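Side-chain contacts in Carboxylesterase/phospholipase family protein (Francisella tularensis subsp. tularensis, PDB 4F21), which is a serine hydrolase of the alpha/beta-hydrolase superfamily that probably cleaves carboxylic esters: residues V40-G45 and H51-I56; A146-I151 and P168-F173; L197-G202 and N216-Y221. All blocks are in the same frame, centred on the assembly; numbering follows the deposited sequence.

Contact 1: V40-G45 and H51-I56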
loop_
_atom_site.group_PDB
_atom_site.type_symbol
_atom_site.label_atom_id
_atom_site.label_comp_id
_atom_site.label_asym_id
_atom_site.label_seq_id
_atom_site.Cartn_x
_atom_site.Cartn_y
_atom_site.Cartn_z
ATOM N N VAL A 40 9.920 5.838 -3.110
ATOM C CA VAL A 40 8.977 4.806 -2.699
ATOM C C VAL A 40 8.589 4.984 -1.238
ATOM O O VAL A 40 9.420 4.843 -0.337
ATOM C CB VAL A 40 9.534 3.382 -2.908
ATOM C CG1 VAL A 40 8.415 2.353 -2.767
ATOM C CG2 VAL A 40 10.186 3.261 -4.269
ATOM N N ILE A 41 7.320 5.307 -1.014
ATOM C CA ILE A 41 6.792 5.418 0.332
ATOM C C ILE A 41 6.254 4.060 0.769
ATOM O O ILE A 41 5.219 3.606 0.278
ATOM C CB ILE A 41 5.699 6.494 0.414
ATOM C CG1 ILE A 41 6.243 7.824 -0.109
ATOM C CG2 ILE A 41 5.196 6.644 1.841
ATOM C CD1 ILE A 41 5.277 8.977 0.009
ATOM N N TRP A 42 6.983 3.410 1.676
ATOM C CA TRP A 42 6.640 2.078 2.169
ATOM C C TRP A 42 5.998 2.152 3.553
ATOM O O TRP A 42 6.642 2.550 4.526
ATOM C CB TRP A 42 7.889 1.193 2.224
ATOM C CG TRP A 42 7.590 -0.267 2.413
ATOM C CD1 TRP A 42 7.319 -0.903 3.589
ATOM C CD2 TRP A 42 7.539 -1.273 1.392
ATOM N NE1 TRP A 42 7.095 -2.240 3.363
ATOM C CE2 TRP A 42 7.227 -2.493 2.023
ATOM C CE3 TRP A 42 7.725 -1.259 0.004
ATOM C CZ2 TRP A 42 7.093 -3.687 1.317
ATOM C CZ3 TRP A 42 7.593 -2.447 -0.695
ATOM C CH2 TRP A 42 7.281 -3.643 -0.039
ATOM N N LEU A 43 4.732 1.755 3.635
ATOM C CA LEU A 43 3.975 1.834 4.881
ATOM C C LEU A 43 3.831 0.473 5.562
ATOM O O LEU A 43 3.710 -0.557 4.897
ATOM C CB LEU A 43 2.585 2.424 4.621
ATOM C CG LEU A 43 2.505 3.716 3.803
ATOM C CD1 LEU A 43 1.057 4.160 3.645
ATOM C CD2 LEU A 43 3.344 4.818 4.437
ATOM N N HIS A 44 3.847 0.479 6.890
ATOM C CA HIS A 44 3.582 -0.730 7.665
ATOM C C HIS A 44 2.848 -0.385 8.959
ATOM O O HIS A 44 3.041 0.692 9.519
ATOM C CB HIS A 44 4.873 -1.522 7.939
ATOM C CG HIS A 44 5.811 -0.859 8.901
ATOM N ND1 HIS A 44 7.018 -0.316 8.507
ATOM C CD2 HIS A 44 5.737 -0.672 10.240
ATOM C CE1 HIS A 44 7.636 0.189 9.559
ATOM N NE2 HIS A 44 6.880 -0.012 10.624
ATOM N N GLY A 45 1.998 -1.296 9.421
ATOM C CA GLY A 45 1.215 -1.070 10.625
ATOM C C GLY A 45 2.057 -1.017 11.884
ATOM O O GLY A 45 1.926 -1.865 12.766
ATOM N N HIS A 51 5.838 -5.296 10.394
ATOM C CA HIS A 51 7.171 -5.821 10.108
ATOM C C HIS A 51 8.151 -4.725 9.688
ATOM O O HIS A 51 7.763 -3.718 9.095
ATOM C CB HIS A 51 7.102 -6.913 9.035
ATOM C CG HIS A 51 8.438 -7.473 8.655
ATOM N ND1 HIS A 51 9.060 -8.471 9.376
ATOM C CD2 HIS A 51 9.275 -7.171 7.634
ATOM C CE1 HIS A 51 10.219 -8.761 8.812
ATOM N NE2 HIS A 51 10.374 -7.986 7.753
ATOM N N ASP A 52 9.425 -4.938 10.006
ATOM C CA ASP A 52 10.479 -3.979 9.703
ATOM C C ASP A 52 11.056 -4.209 8.307
ATOM O O ASP A 52 12.072 -4.886 8.153
ATOM C CB ASP A 52 11.588 -4.089 10.751
ATOM C CG ASP A 52 12.494 -2.880 10.770
ATOM O OD1 ASP A 52 12.443 -2.082 9.812
ATOM O OD2 ASP A 52 13.259 -2.727 11.744
ATOM N N PHE A 53 10.408 -3.627 7.299
ATOM C CA PHE A 53 10.811 -3.798 5.903
ATOM C C PHE A 53 11.969 -2.898 5.487
ATOM O O PHE A 53 12.258 -2.774 4.299
ATOM C CB PHE A 53 9.635 -3.508 4.975
ATOM C CG PHE A 53 8.564 -4.556 4.998
ATOM C CD1 PHE A 53 7.470 -4.424 5.834
ATOM C CD2 PHE A 53 8.642 -5.663 4.166
ATOM C CE1 PHE A 53 6.478 -5.382 5.847
ATOM C CE2 PHE A 53 7.654 -6.625 4.173
ATOM C CZ PHE A 53 6.570 -6.485 5.015
ATOM N N VAL A 54 12.619 -2.262 6.456
ATOM C CA VAL A 54 13.719 -1.346 6.165
ATOM C C VAL A 54 14.824 -2.042 5.373
ATOM O O VAL A 54 15.448 -1.439 4.500
ATOM C CB VAL A 54 14.278 -0.699 7.458
ATOM C CG1 VAL A 54 15.622 -0.033 7.205
ATOM C CG2 VAL A 54 13.286 0.312 8.013
ATOM N N ASP A 55 15.026 -3.324 5.656
ATOM C CA ASP A 55 16.031 -4.126 4.959
ATOM C C ASP A 55 15.655 -4.520 3.528
ATOM O O ASP A 55 16.524 -4.881 2.736
ATOM C CB ASP A 55 16.359 -5.386 5.762
ATOM C CG ASP A 55 15.149 -6.284 5.983
ATOM O OD1 ASP A 55 15.246 -7.165 6.854
ATOM O OD2 ASP A 55 14.109 -6.124 5.309
ATOM N N ILE A 56 14.362 -4.454 3.210
ATOM C CA ILE A 56 13.830 -4.914 1.923
ATOM C C ILE A 56 14.630 -4.401 0.725
ATOM O O ILE A 56 14.691 -5.044 -0.323
ATOM C CB ILE A 56 12.332 -4.528 1.774
ATOM C CG1 ILE A 56 11.506 -5.714 1.290
ATOM C CG2 ILE A 56 12.141 -3.315 0.868
ATOM C CD1 ILE A 56 10.073 -5.365 1.030
#
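Trp42, on a central strand of the alpha/beta-hydrolase sheet, packs on Phe53 and Ile56 of the loop that follows, while His44, two residues along, meets His51. The aromatic contact is oblique: the pyrrole part of the indole and the phenyl ring have centroids 4.8 Å apart and planes at 49°, with Trp42 NE1 3.2 Å from Phe53 CG. Trp42 reaches the loop because chi1 of -167° turns its indole away from the backbone N. Phe53 is sandwiched, for His51 CD2 lies over the centre of one face while Trp42 CZ2 lies over the rim of the other; a flat ring suits such a slot.

Aliphatic packing continues along the indole, where the long arm of Ile56 brings CD1 to 3.4 Å from Trp42 CZ2. Outside the pair, Phe71 also meets Trp42, and Ile233 of helix 230-243 touches Ile56, so the loop is held between sheet and helix.

The remaining contact is between a ring and a backbone carbonyl. His44 and Gly45 form a His-Gly pair of the kind that, in this family, commonly leads into the oxyanion-hole loop. Over one face of the imidazole stands His51 O, 3.5 Å from His44 CG.

Contact 2: A146-I151 and P168-F173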
loop_
_atom_site.group_PDB
_atom_site.type_symbol
_atom_site.label_atom_id
_atom_site.label_comp_id
_atom_site.label_asym_id
_atom_site.label_seq_id
_atom_site.Cartn_x
_atom_site.Cartn_y
_atom_site.Cartn_z
ATOM N N ALA A 146 -2.411 3.142 1.355
ATOM C CA ALA A 146 -1.674 3.393 0.120
ATOM C C ALA A 146 -2.615 3.472 -1.074
ATOM O O ALA A 146 -2.509 4.373 -1.911
ATOM C CB ALA A 146 -0.628 2.317 -0.101
ATOM N N THR A 147 -3.535 2.517 -1.144
ATOM C CA THR A 147 -4.501 2.455 -2.232
ATOM C C THR A 147 -5.472 3.624 -2.142
ATOM O O THR A 147 -5.477 4.497 -3.015
ATOM C CB THR A 147 -5.264 1.112 -2.228
ATOM O OG1 THR A 147 -4.348 0.044 -2.501
ATOM C CG2 THR A 147 -6.348 1.106 -3.282
ATOM N N TYR A 148 -6.264 3.642 -1.067
ATOM C CA TYR A 148 -7.251 4.696 -0.807
ATOM C C TYR A 148 -6.701 6.098 -1.008
ATOM O O TYR A 148 -7.385 6.966 -1.547
ATOM C CB TYR A 148 -7.801 4.584 0.617
ATOM C CG TYR A 148 -8.995 3.666 0.760
ATOM C CD1 TYR A 148 -9.930 3.542 -0.257
ATOM C CD2 TYR A 148 -9.185 2.927 1.919
ATOM C CE1 TYR A 148 -11.020 2.703 -0.124
ATOM C CE2 TYR A 148 -10.267 2.090 2.061
ATOM C CZ TYR A 148 -11.182 1.981 1.038
ATOM O OH TYR A 148 -12.260 1.142 1.184
ATOM N N THR A 149 -5.469 6.317 -0.560
ATOM C CA THR A 149 -4.806 7.598 -0.753
ATOM C C THR A 149 -4.666 7.917 -2.237
ATOM O O THR A 149 -5.164 8.940 -2.714
ATOM C CB THR A 149 -3.409 7.611 -0.104
ATOM O OG1 THR A 149 -3.538 7.462 1.315
ATOM C CG2 THR A 149 -2.687 8.915 -0.415
ATOM N N ALA A 150 -4.009 7.018 -2.966
ATOM C CA ALA A 150 -3.686 7.259 -4.368
ATOM C C ALA A 150 -4.929 7.453 -5.230
ATOM O O ALA A 150 -4.925 8.257 -6.163
ATOM C CB ALA A 150 -2.821 6.136 -4.913
ATOM N N ILE A 151 -5.994 6.728 -4.908
ATOM C CA ILE A 151 -7.228 6.824 -5.681
ATOM C C ILE A 151 -8.092 8.010 -5.254
ATOM O O ILE A 151 -9.127 8.273 -5.861
ATOM C CB ILE A 151 -8.054 5.522 -5.620
ATOM C CG1 ILE A 151 -8.646 5.324 -4.227
ATOM C CG2 ILE A 151 -7.200 4.329 -6.021
ATOM C CD1 ILE A 151 -9.537 4.108 -4.127
ATOM N N PRO A 168 -11.259 -2.100 3.450
ATOM C CA PRO A 168 -12.297 -1.772 4.433
ATOM C C PRO A 168 -12.975 -0.444 4.133
ATOM O O PRO A 168 -12.424 0.368 3.391
ATOM C CB PRO A 168 -11.502 -1.650 5.732
ATOM C CG PRO A 168 -10.198 -1.116 5.290
ATOM C CD PRO A 168 -9.916 -1.758 3.948
ATOM N N ALA A 169 -14.154 -0.236 4.716
ATOM C CA ALA A 169 -14.905 1.010 4.563
ATOM C C ALA A 169 -15.052 1.426 3.103
ATOM O O ALA A 169 -15.006 2.612 2.779
ATOM C CB ALA A 169 -14.261 2.127 5.375
ATOM N N TRP A 170 -15.227 0.439 2.228
ATOM C CA TRP A 170 -15.361 0.688 0.798
ATOM C C TRP A 170 -16.553 1.592 0.496
ATOM O O TRP A 170 -16.548 2.322 -0.492
ATOM C CB TRP A 170 -15.462 -0.635 0.030
ATOM C CG TRP A 170 -15.720 -0.480 -1.444
ATOM C CD1 TRP A 170 -16.879 -0.767 -2.106
ATOM C CD2 TRP A 170 -14.801 -0.000 -2.434
ATOM N NE1 TRP A 170 -16.736 -0.498 -3.445
ATOM C CE2 TRP A 170 -15.472 -0.025 -3.672
ATOM C CE3 TRP A 170 -13.478 0.448 -2.392
ATOM C CZ2 TRP A 170 -14.865 0.379 -4.858
ATOM C CZ3 TRP A 170 -12.877 0.846 -3.571
ATOM C CH2 TRP A 170 -13.569 0.809 -4.786
ATOM N N ASP A 171 -17.562 1.554 1.360
ATOM C CA ASP A 171 -18.732 2.411 1.207
ATOM C C ASP A 171 -18.421 3.885 1.480
ATOM O O ASP A 171 -18.971 4.771 0.826
ATOM C CB ASP A 171 -19.878 1.931 2.102
ATOM C CG ASP A 171 -20.722 0.858 1.444
ATOM O OD1 ASP A 171 -20.220 0.201 0.507
ATOM O OD2 ASP A 171 -21.886 0.673 1.860
ATOM N N ASN A 172 -17.537 4.140 2.441
ATOM C CA ASN A 172 -17.199 5.509 2.824
ATOM C C ASN A 172 -16.238 6.214 1.873
ATOM O O ASN A 172 -16.201 7.444 1.821
ATOM C CB ASN A 172 -16.620 5.545 4.241
ATOM C CG ASN A 172 -17.692 5.559 5.310
ATOM O OD1 ASN A 172 -18.826 5.972 5.066
ATOM N ND2 ASN A 172 -17.335 5.117 6.506
ATOM N N PHE A 173 -15.462 5.436 1.125
ATOM C CA PHE A 173 -14.401 6.002 0.300
ATOM C C PHE A 173 -14.635 5.852 -1.205
ATOM O O PHE A 173 -13.858 6.362 -2.009
ATOM C CB PHE A 173 -13.053 5.378 0.675
ATOM C CG PHE A 173 -12.605 5.680 2.081
ATOM C CD1 PHE A 173 -11.720 6.716 2.334
ATOM C CD2 PHE A 173 -13.061 4.923 3.149
ATOM C CE1 PHE A 173 -11.302 6.992 3.623
ATOM C CE2 PHE A 173 -12.648 5.196 4.440
ATOM C CZ PHE A 173 -11.770 6.231 4.677
#
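Tyr148 reaches from helix 144-150 into a cradle formed by Pro168, Trp170 and Phe173, and it carries nearly all of this contact. The tight part lies on one face of its phenol: the Phe173 ring makes a face-to-face stack, centroids 4.5 Å apart and planes 22° from parallel. Phe173 CB adds a CH-pi contact, 3.9 Å from the centroid of the Tyr148 ring. Phe173 can do both because its CG is anti to the carbonyl carbon (chi1 -64°), which lays the ring back across the tyrosine.

At the phenol edge the hydroxyl is placed to donate to Pro168 O, near the ring plane. The modelled OH to O distance of 2.3 Å is too short to be trusted and leaves the detail of this bond doubtful, but a tyrosine suits a place that needs both a flat apolar face and a polar tip.

The Trp170 indole is the looser partner: its CE3 comes to the phenol edge, 4.0 Å from Tyr148 CE1. Beyond it, Asp171 and Asn172 are exposed on the outer side of the short helix 170-173.

Helix 144-150 packs its other side on strands 134-139 and 159-163, through Ala146, Thr147 and Ala150, while Phe173 also rests on Asn111 and Ile114 of helix 111-126.

Contact 3: L197-G202 and N216-Y221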
loop_
_atom_site.group_PDB
_atom_site.type_symbol
_atom_site.label_atom_id
_atom_site.label_comp_id
_atom_site.label_asym_id
_atom_site.label_seq_id
_atom_site.Cartn_x
_atom_site.Cartn_y
_atom_site.Cartn_z
ATOM N N LEU A 197 -5.451 -12.554 7.075
ATOM C CA LEU A 197 -6.113 -11.732 6.074
ATOM C C LEU A 197 -6.327 -12.584 4.823
ATOM O O LEU A 197 -5.512 -12.552 3.903
ATOM C CB LEU A 197 -5.246 -10.508 5.765
ATOM C CG LEU A 197 -5.886 -9.209 5.271
ATOM C CD1 LEU A 197 -7.378 -9.189 5.534
ATOM C CD2 LEU A 197 -5.218 -8.026 5.953
ATOM N N PRO A 198 -7.427 -13.360 4.798
ATOM C CA PRO A 198 -7.730 -14.364 3.766
ATOM C C PRO A 198 -7.640 -13.834 2.334
ATOM O O PRO A 198 -7.762 -12.631 2.112
ATOM C CB PRO A 198 -9.166 -14.780 4.101
ATOM C CG PRO A 198 -9.279 -14.555 5.568
ATOM C CD PRO A 198 -8.477 -13.309 5.831
ATOM N N GLU A 199 -7.445 -14.740 1.378
ATOM C CA GLU A 199 -7.154 -14.371 -0.007
ATOM C C GLU A 199 -8.317 -13.699 -0.737
ATOM O O GLU A 199 -8.106 -12.818 -1.578
ATOM C CB GLU A 199 -6.681 -15.597 -0.798
ATOM C CG GLU A 199 -6.095 -15.253 -2.159
ATOM C CD GLU A 199 -5.927 -16.458 -3.060
ATOM O OE1 GLU A 199 -5.614 -16.263 -4.253
ATOM O OE2 GLU A 199 -6.106 -17.596 -2.578
ATOM N N VAL A 200 -9.540 -14.115 -0.419
ATOM C CA VAL A 200 -10.738 -13.564 -1.057
ATOM C C VAL A 200 -10.930 -12.073 -0.774
ATOM O O VAL A 200 -11.685 -11.394 -1.469
ATOM C CB VAL A 200 -12.013 -14.331 -0.646
ATOM C CG1 VAL A 200 -12.021 -15.718 -1.268
ATOM C CG2 VAL A 200 -12.123 -14.412 0.870
ATOM N N LEU A 201 -10.243 -11.573 0.249
ATOM C CA LEU A 201 -10.271 -10.153 0.572
ATOM C C LEU A 201 -9.287 -9.384 -0.310
ATOM O O LEU A 201 -9.499 -8.210 -0.627
ATOM C CB LEU A 201 -9.964 -9.945 2.055
ATOM C CG LEU A 201 -10.934 -10.667 2.996
ATOM C CD1 LEU A 201 -10.555 -10.458 4.454
ATOM C CD2 LEU A 201 -12.365 -10.214 2.744
ATOM N N GLY A 202 -8.211 -10.058 -0.706
ATOM C CA GLY A 202 -7.276 -9.506 -1.669
ATOM C C GLY A 202 -7.915 -9.492 -3.043
ATOM O O GLY A 202 -7.774 -8.524 -3.799
ATOM N N ASN A 216 -5.231 -3.605 -12.449
ATOM C CA ASN A 216 -4.132 -4.054 -11.603
ATOM C C ASN A 216 -3.730 -5.497 -11.871
ATOM O O ASN A 216 -4.554 -6.315 -12.280
ATOM C CB ASN A 216 -4.492 -3.887 -10.124
ATOM C CG ASN A 216 -5.630 -4.798 -9.688
ATOM O OD1 ASN A 216 -5.417 -5.966 -9.362
ATOM N ND2 ASN A 216 -6.846 -4.262 -9.672
ATOM N N GLU A 217 -2.455 -5.798 -11.643
ATOM C CA GLU A 217 -1.960 -7.166 -11.697
ATOM C C GLU A 217 -2.230 -7.842 -10.365
ATOM O O GLU A 217 -1.778 -7.370 -9.324
ATOM C CB GLU A 217 -0.453 -7.185 -11.961
ATOM C CG GLU A 217 -0.036 -6.903 -13.393
ATOM C CD GLU A 217 1.471 -6.787 -13.530
ATOM O OE1 GLU A 217 2.090 -6.111 -12.678
ATOM O OE2 GLU A 217 2.036 -7.376 -14.477
ATOM N N TYR A 218 -2.972 -8.943 -10.390
ATOM C CA TYR A 218 -3.205 -9.708 -9.174
ATOM C C TYR A 218 -2.264 -10.908 -9.120
ATOM O O TYR A 218 -2.341 -11.808 -9.957
ATOM C CB TYR A 218 -4.662 -10.161 -9.068
ATOM C CG TYR A 218 -4.962 -10.906 -7.786
ATOM C CD1 TYR A 218 -5.386 -10.228 -6.652
ATOM C CD2 TYR A 218 -4.806 -12.285 -7.705
ATOM C CE1 TYR A 218 -5.651 -10.902 -5.478
ATOM C CE2 TYR A 218 -5.067 -12.966 -6.537
ATOM C CZ TYR A 218 -5.489 -12.271 -5.426
ATOM O OH TYR A 218 -5.752 -12.948 -4.259
ATOM N N LYS A 219 -1.378 -10.915 -8.131
ATOM C CA LYS A 219 -0.391 -11.975 -7.999
ATOM C C LYS A 219 -0.483 -12.663 -6.640
ATOM O O LYS A 219 0.056 -12.168 -5.650
ATOM C CB LYS A 219 1.018 -11.413 -8.211
ATOM C CG LYS A 219 1.144 -10.540 -9.445
ATOM C CD LYS A 219 2.581 -10.416 -9.905
ATOM C CE LYS A 219 2.651 -9.770 -11.278
ATOM N NZ LYS A 219 4.025 -9.813 -11.846
ATOM N N HIS A 220 -1.168 -13.802 -6.588
ATOM C CA HIS A 220 -1.252 -14.560 -5.344
ATOM C C HIS A 220 -0.186 -15.649 -5.279
ATOM O O HIS A 220 0.235 -16.178 -6.306
ATOM C CB HIS A 220 -2.655 -15.143 -5.122
ATOM C CG HIS A 220 -2.992 -16.289 -6.024
ATOM N ND1 HIS A 220 -3.899 -16.181 -7.058
ATOM C CD2 HIS A 220 -2.559 -17.573 -6.037
ATOM C CE1 HIS A 220 -4.002 -17.345 -7.672
ATOM N NE2 HIS A 220 -3.197 -18.206 -7.076
ATOM N N TYR A 221 0.243 -15.978 -4.066
ATOM C CA TYR A 221 1.307 -16.959 -3.870
ATOM C C TYR A 221 0.826 -18.155 -3.049
ATOM O O TYR A 221 0.395 -18.005 -1.909
ATOM C CB TYR A 221 2.527 -16.297 -3.218
ATOM C CG TYR A 221 3.082 -15.149 -4.033
ATOM C CD1 TYR A 221 2.552 -13.869 -3.920
ATOM C CD2 TYR A 221 4.124 -15.349 -4.927
ATOM C CE1 TYR A 221 3.045 -12.818 -4.672
ATOM C CE2 TYR A 221 4.626 -14.304 -5.682
ATOM C CZ TYR A 221 4.083 -13.041 -5.551
ATOM O OH TYR A 221 4.579 -11.998 -6.298
#
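Glu199 OE1 is approached by three groups: Tyr218 OH and His220 from strand 216-221, and His203 NE2, one turn further along its own helix. The hydrogen bond with His203 is its strongest polar link. Across the contact, the Tyr218 hydroxyl donates to the same oxygen at 3.3 Å, a weak bond. Carboxylate and phenol planes are only 10° apart, so the two flat groups lie nearly coplanar and meet at their margins. The methylene chain is near too, with Glu199 CG 3.1 Å from Tyr218 OH.

His220 uses its face instead. Glu199 OE1 stands 3.0 Å above the imidazole plane, toward its rim, and the planes of carboxylate and ring differ by 56°. Although OE1 is 3.3 Å from His220 ND1, the angle is poor for a hydrogen bond; the nearby carboxylate would probably favour a protonated imidazole, though the charge of His220 is not seen. Glutamate suits this place because its chain, fully extended from a chi1 of -168° outward, spans the gap from helix to strand.

Glycine suits the next turn for the contrary reason. Gly202 has no side chain to keep the helix backbone from the phenol, and Tyr218 CE1 comes to 3.6 Å from Gly202 O, which lies at the ring edge. The ring of His203 also meets that of Tyr218.

The contact closes a beta-alpha-beta crossover: helix 199-210 connects strand 186-191 to strand 216-221, the last strand at this side of the sheet. Tyr218 lies in the angle between helix and sheet, touching Val188 on the neighbouring strand and Ser206 on the helix, while Tyr221, whose side chain starts away from residues 197-202, reaches helix 230-243 through a hydrogen bond to Asp235.

Contacts 1 and 3 each include a strand of the hydrolase sheet, and contact 2 involves a helix packed on it. Contacts 1 and 2 lie on opposite sides of the chain's centre, their centres about 20 Å apart, yet they touch: Leu43 CD1, on the other side of the strand from Trp42, packs 4.3 Å from Ala146 N. Contacts 1 and 3 reach the same sheet, an interior strand and an outermost one, with nearest atoms about 10 Å apart. Contacts 2 and 3 come within about 8 Å. Ser140, His226 and Asp194 have the geometry of a catalytic triad, and probably form one. Phe53 of contact 1 and Glu199 of contact 3 lie near these residues without touching them.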